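Local structure of 4-hydroxybutyrate coenzyme A transferase (Shewanella oneidensis, 2OAS) at residues A[191-196]-A[212-217]; A[220-225]-A[240-245]. The protein binds coenzyme A and probably transfers the CoA group between carboxylic acids such as acetate and 4-hydroxybutyrate. One frame throughout, in Å; residues are numbered along the deposited sequence.

Contact 1. Residues A[191-196]-A[212-217]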
ATOM      1  N   LEU A 191       5.346   3.501 -28.794  1.00 40.92           N
ATOM      2  CA  LEU A 191       5.414   2.239 -29.511  1.00 41.18           C
ATOM      3  C   LEU A 191       6.445   1.324 -28.869  1.00 40.53           C
ATOM      4  O   LEU A 191       6.187   0.140 -28.640  1.00 41.80           O
ATOM      5  CB  LEU A 191       5.790   2.469 -30.977  1.00 41.90           C
ATOM      6  CG  LEU A 191       4.753   2.111 -32.048  1.00 43.43           C
ATOM      7  CD1 LEU A 191       4.380   0.631 -31.922  1.00 45.01           C
ATOM      8  CD2 LEU A 191       3.519   3.007 -31.888  1.00 43.34           C
ATOM      9  N   ALA A 192       7.617   1.876 -28.585  1.00 39.31           N
ATOM     10  CA  ALA A 192       8.695   1.117 -27.981  1.00 38.33           C
ATOM     11  C   ALA A 192       8.229   0.508 -26.665  1.00 38.75           C
ATOM     12  O   ALA A 192       8.352  -0.697 -26.453  1.00 39.72           O
ATOM     13  CB  ALA A 192       9.904   2.018 -27.758  1.00 37.93           C
ATOM     14  N   ILE A 193       7.684   1.337 -25.783  1.00 38.31           N
ATOM     15  CA  ILE A 193       7.194   0.858 -24.499  1.00 37.93           C
ATOM     16  C   ILE A 193       6.076  -0.162 -24.695  1.00 38.42           C
ATOM     17  O   ILE A 193       5.992  -1.151 -23.971  1.00 38.21           O
ATOM     18  CB  ILE A 193       6.651   2.017 -23.666  1.00 37.99           C
ATOM     19  CG1 ILE A 193       7.764   3.039 -23.443  1.00 38.43           C
ATOM     20  CG2 ILE A 193       6.084   1.495 -22.363  1.00 36.96           C
ATOM     21  CD1 ILE A 193       7.285   4.364 -22.906  1.00 37.50           C
ATOM     22  N   GLY A 194       5.219   0.086 -25.679  1.00 38.57           N
ATOM     23  CA  GLY A 194       4.126  -0.819 -25.942  1.00 40.16           C
ATOM     24  C   GLY A 194       4.636  -2.200 -26.267  1.00 42.61           C
ATOM     25  O   GLY A 194       4.097  -3.199 -25.794  1.00 42.37           O
ATOM     26  N   GLN A 195       5.694  -2.256 -27.067  1.00 45.14           N
ATOM     27  CA  GLN A 195       6.285  -3.528 -27.470  1.00 46.28           C
ATOM     28  C   GLN A 195       6.872  -4.276 -26.284  1.00 45.38           C
ATOM     29  O   GLN A 195       6.651  -5.475 -26.127  1.00 46.77           O
ATOM     30  CB  GLN A 195       7.372  -3.285 -28.519  1.00 48.91           C
ATOM     31  CG  GLN A 195       6.906  -2.464 -29.715  1.00 52.19           C
ATOM     32  CD  GLN A 195       8.020  -2.198 -30.720  1.00 55.10           C
ATOM     33  OE1 GLN A 195       9.102  -1.711 -30.359  1.00 55.92           O
ATOM     34  NE2 GLN A 195       7.763  -2.514 -31.986  1.00 55.24           N
ATOM     35  N   HIS A 196       7.621  -3.571 -25.447  1.00 44.14           N
ATOM     36  CA  HIS A 196       8.227  -4.206 -24.286  1.00 43.42           C
ATOM     37  C   HIS A 196       7.176  -4.794 -23.364  1.00 43.61           C
ATOM     38  O   HIS A 196       7.283  -5.952 -22.963  1.00 44.13           O
ATOM     39  CB  HIS A 196       9.086  -3.208 -23.508  1.00 42.40           C
ATOM     40  CG  HIS A 196      10.303  -2.751 -24.250  1.00 41.41           C
ATOM     41  ND1 HIS A 196      11.241  -3.627 -24.755  1.00 41.69           N
ATOM     42  CD2 HIS A 196      10.746  -1.508 -24.554  1.00 41.55           C
ATOM     43  CE1 HIS A 196      12.208  -2.942 -25.339  1.00 42.33           C
ATOM     44  NE2 HIS A 196      11.930  -1.654 -25.230  1.00 41.29           N
ATOM     45  N   GLY A 212      -4.261   6.695 -22.869  1.00 46.68           N
ATOM     46  CA  GLY A 212      -3.066   7.349 -23.359  1.00 47.35           C
ATOM     47  C   GLY A 212      -2.413   6.602 -24.499  1.00 48.00           C
ATOM     48  O   GLY A 212      -2.868   5.535 -24.924  1.00 47.47           O
ATOM     49  N   ALA A 213      -1.317   7.176 -24.986  1.00 48.70           N
ATOM     50  CA  ALA A 213      -0.549   6.610 -26.086  1.00 48.53           C
ATOM     51  C   ALA A 213       0.087   5.273 -25.707  1.00 48.24           C
ATOM     52  O   ALA A 213       0.063   4.325 -26.493  1.00 48.67           O
ATOM     53  CB  ALA A 213       0.531   7.598 -26.504  1.00 48.63           C
ATOM     54  N   ILE A 214       0.659   5.207 -24.510  1.00 47.00           N
ATOM     55  CA  ILE A 214       1.297   3.979 -24.050  1.00 47.21           C
ATOM     56  C   ILE A 214       0.304   2.817 -24.048  1.00 46.57           C
ATOM     57  O   ILE A 214       0.519   1.805 -24.712  1.00 45.90           O
ATOM     58  CB  ILE A 214       1.900   4.177 -22.645  1.00 46.53           C
ATOM     59  CG1 ILE A 214       2.993   5.244 -22.725  1.00 46.13           C
ATOM     60  CG2 ILE A 214       2.439   2.859 -22.105  1.00 45.57           C
ATOM     61  CD1 ILE A 214       3.622   5.602 -21.396  1.00 47.25           C
ATOM     62  N   PRO A 215      -0.799   2.958 -23.308  1.00 46.91           N
ATOM     63  CA  PRO A 215      -1.806   1.891 -23.264  1.00 47.02           C
ATOM     64  C   PRO A 215      -2.235   1.458 -24.663  1.00 47.26           C
ATOM     65  O   PRO A 215      -2.316   0.268 -24.943  1.00 47.99           O
ATOM     66  CB  PRO A 215      -2.949   2.534 -22.484  1.00 46.97           C
ATOM     67  CG  PRO A 215      -2.210   3.436 -21.524  1.00 46.48           C
ATOM     68  CD  PRO A 215      -1.164   4.069 -22.409  1.00 46.15           C
ATOM     69  N   ASP A 216      -2.506   2.420 -25.543  1.00 48.17           N
ATOM     70  CA  ASP A 216      -2.929   2.092 -26.902  1.00 49.38           C
ATOM     71  C   ASP A 216      -1.882   1.276 -27.640  1.00 49.21           C
ATOM     72  O   ASP A 216      -2.200   0.266 -28.271  1.00 50.30           O
ATOM     73  CB  ASP A 216      -3.219   3.359 -27.711  1.00 52.98           C
ATOM     74  CG  ASP A 216      -4.441   4.101 -27.216  1.00 56.14           C
ATOM     75  OD1 ASP A 216      -5.476   3.452 -26.946  1.00 59.26           O
ATOM     76  OD2 ASP A 216      -4.369   5.339 -27.111  1.00 57.91           O
ATOM     77  N   ALA A 217      -0.634   1.730 -27.569  1.00 47.76           N
ATOM     78  CA  ALA A 217       0.465   1.041 -28.225  1.00 45.56           C
ATOM     79  C   ALA A 217       0.531  -0.384 -27.703  1.00 45.01           C
ATOM     80  O   ALA A 217       0.807  -1.315 -28.457  1.00 45.96           O
ATOM     81  CB  ALA A 217       1.777   1.767 -27.952  1.00 44.21           C
TER
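A217, whose amide N is tied back to A213 O at 2.9 Å in its own helix, faces segment 191-196 with a single methyl group. That methyl drops into the surface of the other helix: CB is 4.0 Å from L191 CA and equally 4.0 Å from G194 CA, so it sits against main chain more than against side chains. G194 has no side chain to hold the helices apart, and its CA comes within 4.7 Å of A217 CA. The result is a close pair of helices, their short axes 7.8 Å apart and crossing at -49°. L191 adds little: its CB starts away from the partner helix, but the end of the side chain comes nearer and leaves CD2 4.5 Å from A217 CB.

Beside this glycine-alanine seam, I193 and I214 meet through matching branches. CG2 of I193 lies 3.9 Å from CG2 of I214, and the two CD1 methyls are only slightly further apart. In both residues CG1 lies beside the backbone N and anti to the carbonyl carbon (chi1 -59° in I193 and -63° in I214), which puts CG2 anti to N; the two side chains, set at a slant to each other, therefore meet like to like. Both isoleucines also rest on A350 of strand 346-350, which places the helix pair on the mixed sheet. I214 further touches P352, and its side chain is about 6 Å from both the bound coenzyme A and the side chain of R362, a CoA-binding residue.

With no hydrogen bond joining the two segments, the short approach of the helices rests on the bare backbone at G194 and on apolar contact between methyls, in a place close to the CoA pocket.

Contact 2. Residues A[220-225]-A[240-245]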
ATOM      1  N   SER A 220      -2.342  -2.400 -29.147  1.00 42.86           N
ATOM      2  CA  SER A 220      -2.118  -2.701 -30.547  1.00 44.21           C
ATOM      3  C   SER A 220      -1.177  -3.890 -30.727  1.00 43.80           C
ATOM      4  O   SER A 220      -1.160  -4.510 -31.787  1.00 43.98           O
ATOM      5  CB  SER A 220      -1.564  -1.471 -31.263  1.00 45.39           C
ATOM      6  OG  SER A 220      -0.434  -0.946 -30.592  1.00 46.64           O
ATOM      7  N   CYS A 221      -0.403  -4.220 -29.695  1.00 43.21           N
ATOM      8  CA  CYS A 221       0.518  -5.349 -29.773  1.00 43.36           C
ATOM      9  C   CYS A 221      -0.065  -6.617 -29.165  1.00 43.34           C
ATOM     10  O   CYS A 221       0.630  -7.626 -29.053  1.00 43.27           O
ATOM     11  CB  CYS A 221       1.835  -5.019 -29.078  1.00 42.19           C
ATOM     12  SG  CYS A 221       2.656  -3.488 -29.671  1.00 43.56           S
ATOM     13  N   LEU A 222      -1.336  -6.568 -28.774  1.00 42.43           N
ATOM     14  CA  LEU A 222      -1.989  -7.728 -28.176  1.00 43.32           C
ATOM     15  C   LEU A 222      -2.959  -8.393 -29.131  1.00 44.02           C
ATOM     16  O   LEU A 222      -3.644  -9.351 -28.762  1.00 45.50           O
ATOM     17  CB  LEU A 222      -2.746  -7.316 -26.912  1.00 43.07           C
ATOM     18  CG  LEU A 222      -2.079  -7.464 -25.544  1.00 43.60           C
ATOM     19  CD1 LEU A 222      -0.704  -6.837 -25.563  1.00 43.78           C
ATOM     20  CD2 LEU A 222      -2.937  -6.801 -24.473  1.00 43.10           C
ATOM     21  N   THR A 223      -3.018  -7.890 -30.361  1.00 46.19           N
ATOM     22  CA  THR A 223      -3.927  -8.431 -31.370  1.00 46.23           C
ATOM     23  C   THR A 223      -3.613  -9.882 -31.715  1.00 45.88           C
ATOM     24  O   THR A 223      -4.303 -10.497 -32.527  1.00 45.51           O
ATOM     25  CB  THR A 223      -3.898  -7.590 -32.673  1.00 46.77           C
ATOM     26  OG1 THR A 223      -2.591  -7.629 -33.254  1.00 48.63           O
ATOM     27  CG2 THR A 223      -4.278  -6.144 -32.385  1.00 45.85           C
ATOM     28  N   GLY A 224      -2.566 -10.417 -31.092  1.00 45.93           N
ATOM     29  CA  GLY A 224      -2.179 -11.790 -31.334  1.00 45.99           C
ATOM     30  C   GLY A 224      -2.506 -12.711 -30.172  1.00 46.62           C
ATOM     31  O   GLY A 224      -2.481 -13.933 -30.319  1.00 47.40           O
ATOM     32  N   HIS A 225      -2.814 -12.134 -29.012  1.00 45.97           N
ATOM     33  CA  HIS A 225      -3.142 -12.937 -27.843  1.00 45.95           C
ATOM     34  C   HIS A 225      -4.574 -13.456 -27.927  1.00 45.78           C
ATOM     35  O   HIS A 225      -5.261 -13.227 -28.914  1.00 45.72           O
ATOM     36  CB  HIS A 225      -2.959 -12.117 -26.568  1.00 45.95           C
ATOM     37  CG  HIS A 225      -1.539 -11.729 -26.292  1.00 45.95           C
ATOM     38  ND1 HIS A 225      -0.814 -10.904 -27.125  1.00 44.79           N
ATOM     39  CD2 HIS A 225      -0.708 -12.057 -25.273  1.00 45.54           C
ATOM     40  CE1 HIS A 225       0.401 -10.740 -26.631  1.00 44.91           C
ATOM     41  NE2 HIS A 225       0.490 -11.431 -25.508  1.00 44.57           N
ATOM     42  N   LEU A 240     -11.964  -1.788 -26.863  1.00 44.18           N
ATOM     43  CA  LEU A 240     -13.041  -2.054 -27.798  1.00 45.68           C
ATOM     44  C   LEU A 240     -12.536  -2.775 -29.055  1.00 45.95           C
ATOM     45  O   LEU A 240     -13.179  -3.708 -29.539  1.00 46.63           O
ATOM     46  CB  LEU A 240     -13.728  -0.729 -28.158  1.00 45.32           C
ATOM     47  CG  LEU A 240     -14.856  -0.718 -29.186  1.00 45.84           C
ATOM     48  CD1 LEU A 240     -16.015  -1.580 -28.719  1.00 46.38           C
ATOM     49  CD2 LEU A 240     -15.296   0.712 -29.408  1.00 46.45           C
ATOM     50  N   GLN A 241     -11.383  -2.364 -29.569  1.00 46.86           N
ATOM     51  CA  GLN A 241     -10.812  -2.977 -30.769  1.00 47.65           C
ATOM     52  C   GLN A 241     -10.419  -4.439 -30.583  1.00 46.89           C
ATOM     53  O   GLN A 241     -10.578  -5.244 -31.493  1.00 47.17           O
ATOM     54  CB  GLN A 241      -9.590  -2.185 -31.234  1.00 50.05           C
ATOM     55  CG  GLN A 241      -9.919  -0.785 -31.737  1.00 54.59           C
ATOM     56  CD  GLN A 241      -8.714  -0.102 -32.367  1.00 56.65           C
ATOM     57  OE1 GLN A 241      -7.788   0.332 -31.669  1.00 58.25           O
ATOM     58  NE2 GLN A 241      -8.713  -0.019 -33.704  1.00 56.70           N
ATOM     59  N   LEU A 242      -9.894  -4.777 -29.409  1.00 45.99           N
ATOM     60  CA  LEU A 242      -9.479  -6.145 -29.119  1.00 45.15           C
ATOM     61  C   LEU A 242     -10.696  -7.024 -28.869  1.00 45.27           C
ATOM     62  O   LEU A 242     -10.652  -8.243 -29.046  1.00 46.14           O
ATOM     63  CB  LEU A 242      -8.546  -6.172 -27.901  1.00 44.11           C
ATOM     64  CG  LEU A 242      -7.038  -6.005 -28.165  1.00 43.00           C
ATOM     65  CD1 LEU A 242      -6.785  -4.840 -29.092  1.00 42.77           C
ATOM     66  CD2 LEU A 242      -6.298  -5.824 -26.849  1.00 40.60           C
ATOM     67  N   VAL A 243     -11.787  -6.403 -28.454  1.00 45.24           N
ATOM     68  CA  VAL A 243     -12.998  -7.148 -28.206  1.00 45.20           C
ATOM     69  C   VAL A 243     -13.574  -7.611 -29.533  1.00 45.96           C
ATOM     70  O   VAL A 243     -13.923  -8.783 -29.686  1.00 46.32           O
ATOM     71  CB  VAL A 243     -14.041  -6.285 -27.463  1.00 44.78           C
ATOM     72  CG1 VAL A 243     -15.361  -7.034 -27.342  1.00 42.15           C
ATOM     73  CG2 VAL A 243     -13.496  -5.923 -26.081  1.00 41.65           C
ATOM     74  N   GLU A 244     -13.648  -6.704 -30.502  1.00 47.12           N
ATOM     75  CA  GLU A 244     -14.206  -7.066 -31.796  1.00 49.73           C
ATOM     76  C   GLU A 244     -13.288  -8.025 -32.550  1.00 49.05           C
ATOM     77  O   GLU A 244     -13.689  -8.639 -33.542  1.00 49.71           O
ATOM     78  CB  GLU A 244     -14.494  -5.802 -32.621  1.00 52.62           C
ATOM     79  CG  GLU A 244     -13.348  -4.807 -32.691  1.00 56.86           C
ATOM     80  CD  GLU A 244     -13.787  -3.389 -33.104  1.00 58.25           C
ATOM     81  OE1 GLU A 244     -13.142  -2.822 -34.035  1.00 58.79           O
ATOM     82  OE2 GLU A 244     -14.757  -2.843 -32.493  1.00 58.25           O
ATOM     83  N   LYS A 245     -12.071  -8.176 -32.044  1.00 48.06           N
ATOM     84  CA  LYS A 245     -11.092  -9.079 -32.632  1.00 47.44           C
ATOM     85  C   LYS A 245     -11.171 -10.452 -31.969  1.00 47.08           C
ATOM     86  O   LYS A 245     -10.501 -11.388 -32.393  1.00 48.03           O
ATOM     87  CB  LYS A 245      -9.678  -8.502 -32.464  1.00 49.66           C
ATOM     88  CG  LYS A 245      -9.023  -8.060 -33.762  1.00 51.56           C
ATOM     89  CD  LYS A 245      -9.914  -7.086 -34.510  1.00 54.88           C
ATOM     90  CE  LYS A 245      -9.519  -6.960 -35.984  1.00 56.37           C
ATOM     91  NZ  LYS A 245     -10.533  -6.182 -36.783  1.00 56.46           N
TER
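The backbone of L222 and T223 passes beside helix 237-244, with T223 CA 6.4 Å from L242 CA, as it enters a type I beta turn running from L222 to H225 and closed by H225 N to L222 O at 2.9 Å. Across the gap, L242 does nearly all the touching from the helix side. Its CB is not aimed squarely at the loop, but its end swings over, and the two methyls take different partners. CD2 presses on L222 at CB, 3.9 Å away, while CD1 reaches CG2 of T223 more loosely at 4.3 Å. The threonine meets it with its methyl because chi1 of 62° sets CG2 anti to the carbonyl carbon, on the helix side of the turn.

L222 is gripped from more than one direction. While its CB receives L242, its CG lies over one face of the H225 imidazole, 4.0 Å above the plane and displaced toward the rim, so the first and last residues of the turn pack on each other. H225 is itself held by a hydrogen bond from its NE2 to V201 O. L228 and I248 extend the apolar patch, touching L222 and L242 respectively. T223 lies at the exposed margin, whereas both leucines are buried.

No hydrogen bond joins the two segments; the seal is purely aliphatic. It belongs to the return leg of a beta-alpha-beta crossover, where the chain leaves helix 213-220 and turns into strand 229-230 at the edge of the mixed parallel-rich sheet, as in Rossmann-like folds.

How the contacts relate
Both segments of contact 1 precede those of contact 2 along the chain, and helix 213-220 connects them: its first turns pack on helix 188-200, and its far end runs into the loop that meets helix 237-244. The centres are 14 Å apart, on the same side of the chain's centre. They also touch directly, C221 SG lying 4.1 Å from G194 C. S220, at the junction, turns its OG back to the carbonyl oxygens of D216 and A217. Together they join three successive helices, whose connections include strands 206-208 and 229-230 of the mixed sheet, linking a layer next to the coenzyme A pocket with a part further from the chain's centre, away from the annotated sites.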